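Local coordinates for hypothetical protein SSO2532 (Sulfolobus solfataricus, PDB 1VPH) that is of unknown function but belongs to the YjbQ family, is present as three subunits and holds bound potassium and phosphate ions, at residues 19-24 with 139-144; 30-35 with 127-132; 46-51 with 114-119; 53-58 with 107-112. All coordinates share one frame; numbering follows the deposited sequence.

Interaction 1: residues 19-24 with 139-144; sequences DIYVST and ERHITV. With PO4 (phosphate ion), chain L.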
loop_
_atom_site.group_PDB
_atom_site.type_symbol
_atom_site.label_atom_id
_atom_site.label_comp_id
_atom_site.label_asym_id
_atom_site.label_seq_id
_atom_site.Cartn_x
_atom_site.Cartn_y
_atom_site.Cartn_z
ATOM N N ASP C 19 17.959 -0.076 -9.894
ATOM C CA ASP C 19 18.208 0.218 -8.492
ATOM C C ASP C 19 18.555 1.679 -8.307
ATOM O O ASP C 19 19.284 2.271 -9.104
ATOM C CB ASP C 19 19.362 -0.643 -8.056
ATOM C CG ASP C 19 19.039 -2.051 -8.225
ATOM O OD1 ASP C 19 19.250 -2.606 -9.317
ATOM O OD2 ASP C 19 18.398 -2.563 -7.334
ATOM N N ILE C 20 18.035 2.240 -7.237
ATOM C CA ILE C 20 18.380 3.621 -6.860
ATOM C C ILE C 20 18.969 3.551 -5.455
ATOM O O ILE C 20 18.446 2.878 -4.600
ATOM C CB ILE C 20 17.106 4.603 -6.914
ATOM C CG1 ILE C 20 16.455 4.587 -8.296
ATOM C CG2 ILE C 20 17.446 6.078 -6.555
ATOM C CD1 ILE C 20 15.087 5.321 -8.373
ATOM N N TYR C 21 20.089 4.231 -5.261
ATOM C CA TYR C 21 20.725 4.312 -3.952
ATOM C C TYR C 21 20.635 5.692 -3.431
ATOM O O TYR C 21 20.775 6.685 -4.172
ATOM C CB TYR C 21 22.149 3.939 -4.041
ATOM C CG TYR C 21 22.183 2.578 -4.591
ATOM C CD1 TYR C 21 21.984 1.484 -3.757
ATOM C CD2 TYR C 21 22.300 2.378 -5.974
ATOM C CE1 TYR C 21 21.952 0.233 -4.265
ATOM C CE2 TYR C 21 22.280 1.119 -6.492
ATOM C CZ TYR C 21 22.140 0.040 -5.628
ATOM O OH TYR C 21 22.110 -1.230 -6.140
ATOM N N VAL C 22 20.391 5.779 -2.137
ATOM C CA VAL C 22 20.310 7.078 -1.504
ATOM C C VAL C 22 21.074 7.037 -0.194
ATOM O O VAL C 22 20.920 6.135 0.616
ATOM C CB VAL C 22 18.821 7.593 -1.202
ATOM C CG1 VAL C 22 18.812 8.815 -0.301
ATOM C CG2 VAL C 22 18.070 7.926 -2.475
ATOM N N SER C 23 21.898 8.045 -0.004
ATOM C CA SER C 23 22.524 8.293 1.283
ATOM C C SER C 23 21.700 9.358 2.008
ATOM O O SER C 23 21.372 10.403 1.455
ATOM C CB SER C 23 23.963 8.770 1.078
ATOM O OG SER C 23 24.556 9.070 2.313
ATOM N N THR C 24 21.315 9.085 3.244
ATOM C CA THR C 24 20.470 10.015 3.965
ATOM C C THR C 24 21.262 10.734 5.049
ATOM O O THR C 24 22.113 10.158 5.715
ATOM C CB THR C 24 19.227 9.325 4.584
ATOM O OG1 THR C 24 19.639 8.302 5.508
ATOM C CG2 THR C 24 18.359 8.679 3.460
ATOM N N GLU C 139 23.566 3.883 2.810
ATOM C CA GLU C 139 23.017 3.222 1.629
ATOM C C GLU C 139 21.595 2.727 1.878
ATOM O O GLU C 139 21.355 1.667 2.473
ATOM C CB GLU C 139 23.942 2.087 1.124
ATOM C CG GLU C 139 23.413 1.328 -0.114
ATOM C CD GLU C 139 24.314 0.190 -0.615
ATOM O OE1 GLU C 139 25.402 -0.085 -0.049
ATOM O OE2 GLU C 139 23.903 -0.427 -1.620
ATOM N N ARG C 140 20.655 3.527 1.421
ATOM C CA ARG C 140 19.270 3.050 1.257
ATOM C C ARG C 140 19.120 2.596 -0.173
ATOM O O ARG C 140 19.485 3.342 -1.093
ATOM C CB ARG C 140 18.276 4.152 1.540
ATOM C CG ARG C 140 18.238 4.613 2.980
ATOM C CD ARG C 140 18.004 3.448 3.910
ATOM N NE ARG C 140 17.411 3.876 5.184
ATOM C CZ ARG C 140 17.034 3.039 6.135
ATOM N NH1 ARG C 140 17.187 1.746 5.952
ATOM N NH2 ARG C 140 16.469 3.519 7.272
ATOM N N HIS C 141 18.655 1.364 -0.341
ATOM C CA HIS C 141 18.511 0.740 -1.635
ATOM C C HIS C 141 17.017 0.677 -1.982
ATOM O O HIS C 141 16.216 0.083 -1.276
ATOM C CB HIS C 141 19.093 -0.635 -1.621
ATOM C CG HIS C 141 18.939 -1.362 -2.921
ATOM N ND1 HIS C 141 19.019 -2.732 -3.012
ATOM C CD2 HIS C 141 18.674 -0.918 -4.170
ATOM C CE1 HIS C 141 18.813 -3.103 -4.264
ATOM N NE2 HIS C 141 18.597 -2.022 -4.987
ATOM N N ILE C 142 16.669 1.307 -3.099
ATOM C CA ILE C 142 15.332 1.229 -3.658
ATOM C C ILE C 142 15.382 0.372 -4.940
ATOM O O ILE C 142 16.177 0.643 -5.847
ATOM C CB ILE C 142 14.818 2.619 -4.063
ATOM C CG1 ILE C 142 14.798 3.599 -2.862
ATOM C CG2 ILE C 142 13.396 2.544 -4.636
ATOM C CD1 ILE C 142 15.439 4.925 -3.139
ATOM N N THR C 143 14.556 -0.659 -4.994
ATOM C CA THR C 143 14.399 -1.447 -6.207
ATOM C C THR C 143 13.314 -0.850 -7.037
ATOM O O THR C 143 12.235 -0.527 -6.516
ATOM C CB THR C 143 13.970 -2.884 -5.831
ATOM O OG1 THR C 143 15.019 -3.434 -5.026
ATOM C CG2 THR C 143 13.749 -3.748 -7.058
ATOM N N VAL C 144 13.566 -0.753 -8.343
ATOM C CA VAL C 144 12.555 -0.306 -9.270
ATOM C C VAL C 144 12.354 -1.448 -10.231
ATOM O O VAL C 144 13.262 -1.818 -10.915
ATOM C CB VAL C 144 12.970 0.962 -10.013
ATOM C CG1 VAL C 144 11.906 1.437 -10.989
ATOM C CG2 VAL C 144 13.338 2.107 -9.001
HETATM P P PO4 L . 16.711 -1.529 7.840
HETATM O O1 PO4 L . 17.669 -1.188 8.907
HETATM O O2 PO4 L . 15.920 -2.792 8.181
HETATM O O3 PO4 L . 17.433 -1.908 6.565
HETATM O O4 PO4 L . 15.891 -0.336 7.415
#
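Ile20 and Ile142 face each other as an antiparallel hydrogen-bonded pair, as do Val22 and Arg140, and the strand axes run at 151° to one another. Each pair exchanges two backbone bonds, the shortest from Arg140 N to Val22 O at 2.7 Å. In the non-hydrogen-bonded pairs, Asp19 CA and Tyr21 CA offer C-H contacts to Ile142 O and Arg140 O. One face carries Asp19, Tyr21, His141 and Thr143. With CG anti to the backbone N (chi1 178°), His141 lies beside Tyr21, the two rings near parallel but slid apart, with centroids 4.9 Å apart; Tyr21 OH stands over one face of the imidazole near its rim. At the edge of that ring His141 NE2 donates to Asp19 OD2, a His-carboxylate bond modelled at 2.4 Å, a length so short that its exact value is doubtful. A phenylalanine in place of His141 would probably leave this oxygen of Asp19 without its cross-strand donor. The pairing joins 14-24, the strand outermost within the chain in the five-strand antiparallel sheet, to its neighbour 137-148, and Asp19 OD1 reaches beyond it to Arg116 of the second subunit in a salt bridge. On the other face Ile20 and Val144 pack on helix 34-44, and Ile142 on strand 49-55: Ile20 CD1 meets Val144 CG2 at 3.7 Å, while Ile142 CD1 sits 4.1 Å from Ile20 CG2 and 4.0 Å from Val22 CG2. Arg140, on the same face and bent at chi2, sends NH1 to phosphate O4 at 2.9 Å, near the guanidinium plane, while Glu132 pairs with its NH2.

Interaction 2: residues 30-35 with 127-132; sequences LVDITD and NIFLVE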
loop_
_atom_site.group_PDB
_atom_site.type_symbol
_atom_site.label_atom_id
_atom_site.label_comp_id
_atom_site.label_asym_id
_atom_site.label_seq_id
_atom_site.Cartn_x
_atom_site.Cartn_y
_atom_site.Cartn_z
ATOM N N LEU C 30 12.758 13.156 3.641
ATOM C CA LEU C 30 12.080 12.714 2.414
ATOM C C LEU C 30 13.020 13.004 1.276
ATOM O O LEU C 30 13.546 14.118 1.194
ATOM C CB LEU C 30 10.806 13.526 2.197
ATOM C CG LEU C 30 9.562 13.216 2.998
ATOM C CD1 LEU C 30 8.480 14.232 2.611
ATOM C CD2 LEU C 30 9.083 11.812 2.748
ATOM N N VAL C 31 13.244 12.024 0.407
ATOM C CA VAL C 31 14.121 12.228 -0.760
ATOM C C VAL C 31 13.341 11.941 -2.020
ATOM O O VAL C 31 12.826 10.834 -2.190
ATOM C CB VAL C 31 15.368 11.337 -0.656
ATOM C CG1 VAL C 31 16.238 11.540 -1.867
ATOM C CG2 VAL C 31 16.138 11.731 0.654
ATOM N N ASP C 32 13.216 12.962 -2.881
ATOM C CA ASP C 32 12.447 12.838 -4.138
ATOM C C ASP C 32 13.218 11.985 -5.149
ATOM O O ASP C 32 14.363 12.307 -5.473
ATOM C CB ASP C 32 12.166 14.233 -4.754
ATOM C CG ASP C 32 11.035 14.217 -5.742
ATOM O OD1 ASP C 32 10.988 13.264 -6.586
ATOM O OD2 ASP C 32 10.160 15.143 -5.668
ATOM N N ILE C 33 12.617 10.898 -5.608
ATOM C CA ILE C 33 13.241 9.976 -6.546
ATOM C C ILE C 33 12.464 9.861 -7.830
ATOM O O ILE C 33 12.741 8.999 -8.668
ATOM C CB ILE C 33 13.474 8.593 -5.921
ATOM C CG1 ILE C 33 12.138 7.936 -5.529
ATOM C CG2 ILE C 33 14.392 8.743 -4.761
ATOM C CD1 ILE C 33 12.279 6.447 -5.178
ATOM N N THR C 34 11.500 10.759 -8.010
ATOM C CA THR C 34 10.583 10.689 -9.147
ATOM C C THR C 34 11.295 10.626 -10.509
ATOM O O THR C 34 10.992 9.750 -11.328
ATOM C CB THR C 34 9.554 11.892 -9.196
ATOM O OG1 THR C 34 8.974 12.124 -7.906
ATOM C CG2 THR C 34 8.480 11.589 -10.215
ATOM N N ASP C 35 12.255 11.526 -10.730
ATOM C CA ASP C 35 12.944 11.608 -12.035
ATOM C C ASP C 35 13.768 10.358 -12.307
ATOM O O ASP C 35 13.769 9.917 -13.457
ATOM C CB ASP C 35 13.737 12.915 -12.212
ATOM C CG ASP C 35 12.825 14.167 -12.364
ATOM O OD1 ASP C 35 11.572 14.047 -12.551
ATOM O OD2 ASP C 35 13.376 15.293 -12.336
ATOM N N ASN C 127 4.629 13.076 -6.603
ATOM C CA ASN C 127 6.043 12.737 -6.752
ATOM C C ASN C 127 6.315 11.551 -5.843
ATOM O O ASN C 127 5.582 11.318 -4.863
ATOM C CB ASN C 127 6.905 13.945 -6.373
ATOM C CG ASN C 127 6.953 15.002 -7.487
ATOM O OD1 ASN C 127 5.969 15.261 -8.200
ATOM N ND2 ASN C 127 8.117 15.563 -7.676
ATOM N N ILE C 128 7.390 10.833 -6.149
ATOM C CA ILE C 128 7.734 9.613 -5.427
ATOM C C ILE C 128 8.874 9.895 -4.456
ATOM O O ILE C 128 9.922 10.454 -4.853
ATOM C CB ILE C 128 8.184 8.543 -6.376
ATOM C CG1 ILE C 128 7.104 8.269 -7.434
ATOM C CG2 ILE C 128 8.486 7.289 -5.597
ATOM C CD1 ILE C 128 7.442 7.207 -8.419
ATOM N N PHE C 129 8.690 9.502 -3.190
ATOM C CA PHE C 129 9.689 9.770 -2.147
ATOM C C PHE C 129 10.130 8.539 -1.395
ATOM O O PHE C 129 9.329 7.689 -0.976
ATOM C CB PHE C 129 9.161 10.748 -1.114
ATOM C CG PHE C 129 8.829 12.126 -1.644
ATOM C CD1 PHE C 129 9.791 13.118 -1.698
ATOM C CD2 PHE C 129 7.546 12.416 -2.005
ATOM C CE1 PHE C 129 9.462 14.385 -2.138
ATOM C CE2 PHE C 129 7.212 13.659 -2.476
ATOM C CZ PHE C 129 8.143 14.632 -2.550
ATOM N N LEU C 130 11.411 8.472 -1.162
ATOM C CA LEU C 130 11.970 7.631 -0.121
ATOM C C LEU C 130 11.750 8.320 1.201
ATOM O O LEU C 130 12.091 9.536 1.365
ATOM C CB LEU C 130 13.476 7.447 -0.345
ATOM C CG LEU C 130 14.066 6.740 0.883
ATOM C CD1 LEU C 130 13.597 5.293 0.867
ATOM C CD2 LEU C 130 15.573 6.823 0.915
ATOM N N VAL C 131 11.158 7.601 2.148
ATOM C CA VAL C 131 10.937 8.161 3.486
ATOM C C VAL C 131 11.984 7.526 4.397
ATOM O O VAL C 131 12.000 6.308 4.569
ATOM C CB VAL C 131 9.491 7.869 4.060
ATOM C CG1 VAL C 131 9.289 8.665 5.382
ATOM C CG2 VAL C 131 8.393 8.158 3.095
ATOM N N GLU C 132 12.902 8.345 4.918
ATOM C CA GLU C 132 13.882 7.898 5.878
ATOM C C GLU C 132 13.385 8.229 7.252
ATOM O O GLU C 132 12.955 9.380 7.488
ATOM C CB GLU C 132 15.222 8.638 5.691
ATOM C CG GLU C 132 16.196 8.414 6.825
ATOM C CD GLU C 132 16.668 6.963 6.839
ATOM O OE1 GLU C 132 17.627 6.695 6.107
ATOM O OE2 GLU C 132 16.064 6.111 7.539
#
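Thr34 OG1, a side-chain hydroxyl, takes the place of a backbone carbonyl and receives the N-H of Ile128 at 2.7 Å, continuing the ladder where residues 30-35 leave the strand for helix 34-44. The same hydroxyl donates to Asp32 OD1, which also accepts the backbone N-H of Thr34 at 2.9 Å nearly along its C-O direction; this closes an Asx turn. The other carboxylate oxygen, Asp32 OD2, uses its syn lone pair for Asn127 ND2 at 2.9 Å, the amide and carboxylate planes standing 81° apart, and takes a further bond from His67. An alanine at Asp32 would probably leave the Thr34 hydroxyl, Asn127 ND2 and His67 without their acceptor. Ahead of the turn the antiparallel strands pair regularly, Val31 and Leu130 trading two backbone bonds, and Ile33 N reaches Ile128 O almost linearly. On the face shared with helix 69-83, Leu30 CD2 nests 3.7 Å from Val131 CG2 and 4.0 Å from Phe129 CB, while Phe129 CD1 comes within 3.6 Å of Asp32 CA. The side chains of Ile33 and Ile128 cross at about a right angle, CG1 of Ile33, placed between N and the carbonyl carbon (chi1 63°), meeting CG2 of Ile128. With both oxygens of Asp32 engaged, its carboxylate is held in rotation, and its negative charge would be expected to polarise the Thr34 hydroxyl and strengthen it as acceptor for Ile128 N.

Interaction 3: residues 46-51 with 114-119; sequences IKNGIC and PVREGK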
loop_
_atom_site.group_PDB
_atom_site.type_symbol
_atom_site.label_atom_id
_atom_site.label_comp_id
_atom_site.label_asym_id
_atom_site.label_seq_id
_atom_site.Cartn_x
_atom_site.Cartn_y
_atom_site.Cartn_z
ATOM N N ILE C 46 9.462 -0.862 -21.777
ATOM C CA ILE C 46 8.121 -1.422 -21.575
ATOM C C ILE C 46 7.146 -0.249 -21.767
ATOM O O ILE C 46 7.409 0.854 -21.276
ATOM C CB ILE C 46 8.021 -2.136 -20.179
ATOM C CG1 ILE C 46 8.900 -3.397 -20.166
ATOM C CG2 ILE C 46 6.576 -2.547 -19.851
ATOM C CD1 ILE C 46 9.078 -4.049 -18.844
ATOM N N LYS C 47 6.065 -0.476 -22.500
ATOM C CA LYS C 47 5.072 0.575 -22.784
ATOM C C LYS C 47 3.879 0.521 -21.844
ATOM O O LYS C 47 3.318 1.543 -21.510
ATOM C CB LYS C 47 4.605 0.502 -24.242
ATOM C CG LYS C 47 5.742 0.569 -25.241
ATOM C CD LYS C 47 6.621 1.818 -25.134
ATOM C CE LYS C 47 7.704 1.851 -26.256
ATOM N NZ LYS C 47 8.575 3.013 -26.072
ATOM N N ASN C 48 3.431 -0.686 -21.514
ATOM C CA ASN C 48 2.192 -0.869 -20.764
ATOM C C ASN C 48 2.407 -1.912 -19.705
ATOM O O ASN C 48 2.769 -3.040 -19.997
ATOM C CB ASN C 48 1.099 -1.311 -21.721
ATOM C CG ASN C 48 0.871 -0.316 -22.787
ATOM O OD1 ASN C 48 0.732 0.883 -22.484
ATOM N ND2 ASN C 48 0.906 -0.765 -24.069
ATOM N N GLY C 49 2.235 -1.519 -18.441
ATOM C CA GLY C 49 2.486 -2.439 -17.367
ATOM C C GLY C 49 2.395 -1.732 -16.038
ATOM O O GLY C 49 1.570 -0.809 -15.870
ATOM N N ILE C 50 3.234 -2.163 -15.114
ATOM C CA ILE C 50 3.270 -1.586 -13.799
ATOM C C ILE C 50 4.701 -1.270 -13.410
ATOM O O ILE C 50 5.657 -1.831 -13.952
ATOM C CB ILE C 50 2.614 -2.484 -12.718
ATOM C CG1 ILE C 50 3.270 -3.857 -12.664
ATOM C CG2 ILE C 50 1.113 -2.658 -13.007
ATOM C CD1 ILE C 50 2.957 -4.630 -11.409
ATOM N N CYS C 51 4.842 -0.328 -12.481
ATOM C CA CYS C 51 6.145 0.004 -11.951
ATOM C C CYS C 51 6.015 -0.140 -10.419
ATOM O O CYS C 51 5.209 0.582 -9.783
ATOM C CB CYS C 51 6.545 1.394 -12.349
ATOM S SG CYS C 51 8.035 1.989 -11.528
ATOM N N PRO C 114 0.873 2.709 -12.465
ATOM C CA PRO C 114 0.679 2.218 -13.804
ATOM C C PRO C 114 1.750 2.795 -14.720
ATOM O O PRO C 114 2.276 3.867 -14.454
ATOM C CB PRO C 114 -0.696 2.771 -14.229
ATOM C CG PRO C 114 -1.288 3.367 -13.005
ATOM C CD PRO C 114 -0.106 3.751 -12.154
ATOM N N VAL C 115 2.055 2.036 -15.759
ATOM C CA VAL C 115 2.896 2.465 -16.863
ATOM C C VAL C 115 2.050 2.306 -18.114
ATOM O O VAL C 115 1.515 1.245 -18.367
ATOM C CB VAL C 115 4.200 1.639 -16.937
ATOM C CG1 VAL C 115 5.005 1.984 -18.228
ATOM C CG2 VAL C 115 5.030 1.870 -15.714
ATOM N N ARG C 116 1.864 3.410 -18.862
ATOM C CA ARG C 116 0.864 3.436 -19.920
ATOM C C ARG C 116 1.380 4.235 -21.083
ATOM O O ARG C 116 1.994 5.299 -20.915
ATOM C CB ARG C 116 -0.438 4.003 -19.394
ATOM C CG ARG C 116 -1.622 3.794 -20.358
ATOM C CD ARG C 116 -2.877 4.077 -19.647
ATOM N NE ARG C 116 -4.099 3.851 -20.421
ATOM C CZ ARG C 116 -5.308 4.197 -19.982
ATOM N NH1 ARG C 116 -5.445 4.746 -18.781
ATOM N NH2 ARG C 116 -6.397 3.998 -20.722
ATOM N N GLU C 117 1.181 3.668 -22.277
ATOM C CA GLU C 117 1.636 4.246 -23.544
ATOM C C GLU C 117 3.000 4.824 -23.315
ATOM O O GLU C 117 3.221 5.956 -23.652
ATOM C CB GLU C 117 0.654 5.274 -24.143
ATOM C CG GLU C 117 -0.747 4.705 -24.484
ATOM C CD GLU C 117 -0.789 3.182 -24.630
ATOM O OE1 GLU C 117 -0.500 2.672 -25.741
ATOM O OE2 GLU C 117 -1.126 2.496 -23.625
ATOM N N GLY C 118 3.859 4.054 -22.635
ATOM C CA GLY C 118 5.276 4.412 -22.351
ATOM C C GLY C 118 5.620 5.311 -21.148
ATOM O O GLY C 118 6.820 5.569 -20.858
ATOM N N LYS C 119 4.605 5.795 -20.445
ATOM C CA LYS C 119 4.845 6.794 -19.405
ATOM C C LYS C 119 4.436 6.259 -18.021
ATOM O O LYS C 119 3.504 5.535 -17.920
ATOM C CB LYS C 119 4.071 8.062 -19.735
#
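Val115 lies across from Gly49, its CB 3.7 Å from Gly49 O. From there CG1, anti to the backbone N (chi1 173°), turns to the carbonyls of the incoming loop, 3.7 Å from Lys47 O and a little farther from Ile46 O, whereas CG2 points the other way along the strand and meets Cys51 CB at 3.7 Å; helix 34-44 lies against both residues through Val41. Gly49 and Val115 form an antiparallel hydrogen-bonded pair, though Val115 N stands well above the carbonyl plane of Gly49, not on a lone pair. Beyond the pair, Lys47 and Asn48 both face Glu149, a classic beta bulge in their own strand. Across from it, residues 116-119 make a type I' turn, which leads strand 110-116 back into 119-120; Arg116 forms a salt bridge with Asp19 of the third subunit. Lys47 O accepts Gly118 N at 2.8 Å, on a lone pair, and Asn48 OD1 accepts Glu117 N at 2.8 Å, nearly along its C=O direction. ND2 of the same amide is bonded to Glu149, so the Asn48 side chain is fixed in its rotation and links the turn to the C-terminal residue. Two acceptors of one bulged segment, on Lys47 and Asn48, thus fix the turn's inner N-H groups, Glu117 N and Gly118 N.

Interaction 4: residues 53-58 with 107-112; sequences IFVAHS and LGAERV. With PO4 (phosphate ion), chain L.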
loop_
_atom_site.group_PDB
_atom_site.type_symbol
_atom_site.label_atom_id
_atom_site.label_comp_id
_atom_site.label_asym_id
_atom_site.label_seq_id
_atom_site.Cartn_x
_atom_site.Cartn_y
_atom_site.Cartn_z
ATOM N N ILE C 53 7.999 0.247 -6.938
ATOM C CA ILE C 53 9.091 0.943 -6.285
ATOM C C ILE C 53 9.110 0.469 -4.837
ATOM O O ILE C 53 8.136 0.700 -4.100
ATOM C CB ILE C 53 8.826 2.472 -6.302
ATOM C CG1 ILE C 53 8.609 2.967 -7.732
ATOM C CG2 ILE C 53 9.960 3.220 -5.612
ATOM C CD1 ILE C 53 7.188 3.333 -8.041
ATOM N N PHE C 54 10.189 -0.188 -4.443
ATOM C CA PHE C 54 10.237 -1.055 -3.237
ATOM C C PHE C 54 11.542 -0.843 -2.476
ATOM O O PHE C 54 12.608 -0.787 -3.086
ATOM C CB PHE C 54 10.059 -2.511 -3.652
ATOM C CG PHE C 54 10.204 -3.512 -2.526
ATOM C CD1 PHE C 54 9.109 -3.914 -1.751
ATOM C CD2 PHE C 54 11.442 -4.061 -2.223
ATOM C CE1 PHE C 54 9.289 -4.821 -0.713
ATOM C CE2 PHE C 54 11.598 -4.977 -1.158
ATOM C CZ PHE C 54 10.514 -5.357 -0.437
ATOM N N VAL C 55 11.431 -0.683 -1.154
ATOM C CA VAL C 55 12.622 -0.666 -0.280
ATOM C C VAL C 55 12.648 -1.927 0.561
ATOM O O VAL C 55 11.687 -2.319 1.247
ATOM C CB VAL C 55 12.727 0.556 0.614
ATOM C CG1 VAL C 55 12.795 1.788 -0.200
ATOM C CG2 VAL C 55 11.581 0.654 1.515
ATOM N N ALA C 56 13.787 -2.562 0.537
ATOM C CA ALA C 56 14.028 -3.754 1.345
ATOM C C ALA C 56 14.582 -3.378 2.727
ATOM O O ALA C 56 15.679 -3.825 3.109
ATOM C CB ALA C 56 15.017 -4.665 0.646
ATOM N N HIS C 57 13.909 -2.475 3.408
ATOM C CA HIS C 57 14.404 -1.862 4.622
ATOM C C HIS C 57 13.203 -1.824 5.535
ATOM O O HIS C 57 12.085 -1.651 5.067
ATOM C CB HIS C 57 14.848 -0.415 4.346
ATOM C CG HIS C 57 16.042 -0.267 3.462
ATOM N ND1 HIS C 57 17.297 -0.681 3.834
ATOM C CD2 HIS C 57 16.183 0.324 2.248
ATOM C CE1 HIS C 57 18.159 -0.377 2.880
ATOM N NE2 HIS C 57 17.511 0.246 1.911
ATOM N N SER C 58 13.408 -2.000 6.833
ATOM C CA SER C 58 12.297 -1.987 7.756
ATOM C C SER C 58 12.150 -0.640 8.496
ATOM O O SER C 58 11.182 -0.475 9.275
ATOM C CB SER C 58 12.492 -3.140 8.731
ATOM O OG SER C 58 13.595 -2.843 9.584
ATOM N N LEU C 107 3.365 2.916 6.667
ATOM C CA LEU C 107 3.467 3.625 5.382
ATOM C C LEU C 107 3.563 2.631 4.256
ATOM O O LEU C 107 3.091 2.894 3.163
ATOM C CB LEU C 107 4.664 4.522 5.378
ATOM C CG LEU C 107 4.468 5.763 6.287
ATOM C CD1 LEU C 107 5.744 6.546 6.505
ATOM C CD2 LEU C 107 3.349 6.638 5.709
ATOM N N GLY C 108 4.287 1.563 4.512
ATOM C CA GLY C 108 4.540 0.528 3.522
ATOM C C GLY C 108 5.915 0.680 2.838
ATOM O O GLY C 108 6.392 1.787 2.565
ATOM N N ALA C 109 6.487 -0.459 2.472
ATOM C CA ALA C 109 7.770 -0.506 1.755
ATOM C C ALA C 109 7.677 -0.215 0.278
ATOM O O ALA C 109 8.738 -0.069 -0.381
ATOM C CB ALA C 109 8.332 -1.875 1.890
ATOM N N GLU C 110 6.456 -0.215 -0.274
ATOM C CA GLU C 110 6.299 -0.140 -1.752
ATOM C C GLU C 110 5.162 0.704 -2.212
ATOM O O GLU C 110 4.188 0.883 -1.473
ATOM C CB GLU C 110 6.167 -1.514 -2.372
ATOM C CG GLU C 110 4.774 -2.136 -2.461
ATOM C CD GLU C 110 4.358 -2.927 -1.207
ATOM O OE1 GLU C 110 5.242 -3.317 -0.412
ATOM O OE2 GLU C 110 3.129 -3.176 -1.043
ATOM N N ARG C 111 5.295 1.222 -3.430
ATOM C CA ARG C 111 4.195 1.790 -4.115
ATOM C C ARG C 111 4.205 1.224 -5.537
ATOM O O ARG C 111 5.236 0.866 -6.067
ATOM C CB ARG C 111 4.280 3.310 -4.104
ATOM C CG ARG C 111 3.996 4.005 -2.805
ATOM C CD ARG C 111 2.581 3.730 -2.284
ATOM N NE ARG C 111 2.362 4.503 -1.071
ATOM C CZ ARG C 111 2.606 4.101 0.164
ATOM N NH1 ARG C 111 3.083 2.898 0.410
ATOM N NH2 ARG C 111 2.335 4.925 1.180
ATOM N N VAL C 112 3.031 1.105 -6.105
ATOM C CA VAL C 112 2.865 0.526 -7.465
ATOM C C VAL C 112 2.174 1.579 -8.335
ATOM O O VAL C 112 1.144 2.167 -7.920
ATOM C CB VAL C 112 2.074 -0.742 -7.460
ATOM C CG1 VAL C 112 1.916 -1.298 -8.874
ATOM C CG2 VAL C 112 2.737 -1.750 -6.545
HETATM P P PO4 L . 16.711 -1.529 7.840
HETATM O O1 PO4 L . 17.669 -1.188 8.907
HETATM O O2 PO4 L . 15.920 -2.792 8.181
HETATM O O3 PO4 L . 17.433 -1.908 6.565
HETATM O O4 PO4 L . 15.891 -0.336 7.415
#
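Phe54, its CG anti to the backbone N (chi1 175°), which carries the ring toward Ala109 and Glu110, lays its ring edge against Glu110, CD1 standing 3.8 Å from Glu110 CB near the ring plane, and its CE1 comes to 4.0 Å from Ala109 CB. Val55 CG2 lies 3.5 Å from Ala109 O and near the methyl group of that residue. The backbones run antiparallel, 173° apart: Ile53 and Arg111 exchange two backbone bonds, and Val55 N continues the ladder to Ala109 O, while Glu110 CA offers a C-H contact to Ile53 O. These are neighbouring strands 49-55 and 110-116 of the five-strand sheet, the second entered from helix 98-107 through Gly108, the first residue to leave the helical conformation, with positive phi. Arg111 folds back on this junction, NH1 and NH2 gripping Leu107 O end-on in the guanidinium plane and NH1 also reaching Glu110 O, so that a positive group sits at the helix's C-terminal end, a placement likely to be electrostatically favourable. Subunits meet here too: Glu110 OE2 accepts from Val112 N of the second subunit, and the Phe54 ring packs on Phe113 of that subunit. Past Val55 the chain makes an inverse gamma turn at Ala56, bringing His57 and Ser58 to a phosphate, probably from the crystallisation liquor. His57 ND1 donates in its ring plane to phosphate O3 at 3.0 Å, Ser58 N and OG share O2, OG lying 2.7 Å from it, and Thr59 and Arg137 add further bonds. His57 NE2, the other ring nitrogen, pairs with the backbone N of His141.

In the fold
Read from the N terminus, the four contacts are nested and none cross. Interaction 1 closes the outermost loop, bringing strand 14-24 against 137-148 at the end of the chain. Inside it, interaction 2 joins strand 29-32 and the start of helix 34-44 to 127-132 in the three-strand sheet. Interactions 3 and 4 both pair strands 49-55 and 110-116, with 53-58/107-112 innermost. Interactions 1, 3 and 4 belong to the five-strand sheet, with 137-148 beside 49-55; interaction 2 packs on it, Leu130 against Val55 and Ile128 against Ile53. The phosphate links interactions 1 and 4, while 1, 3 and 4 all reach other subunits.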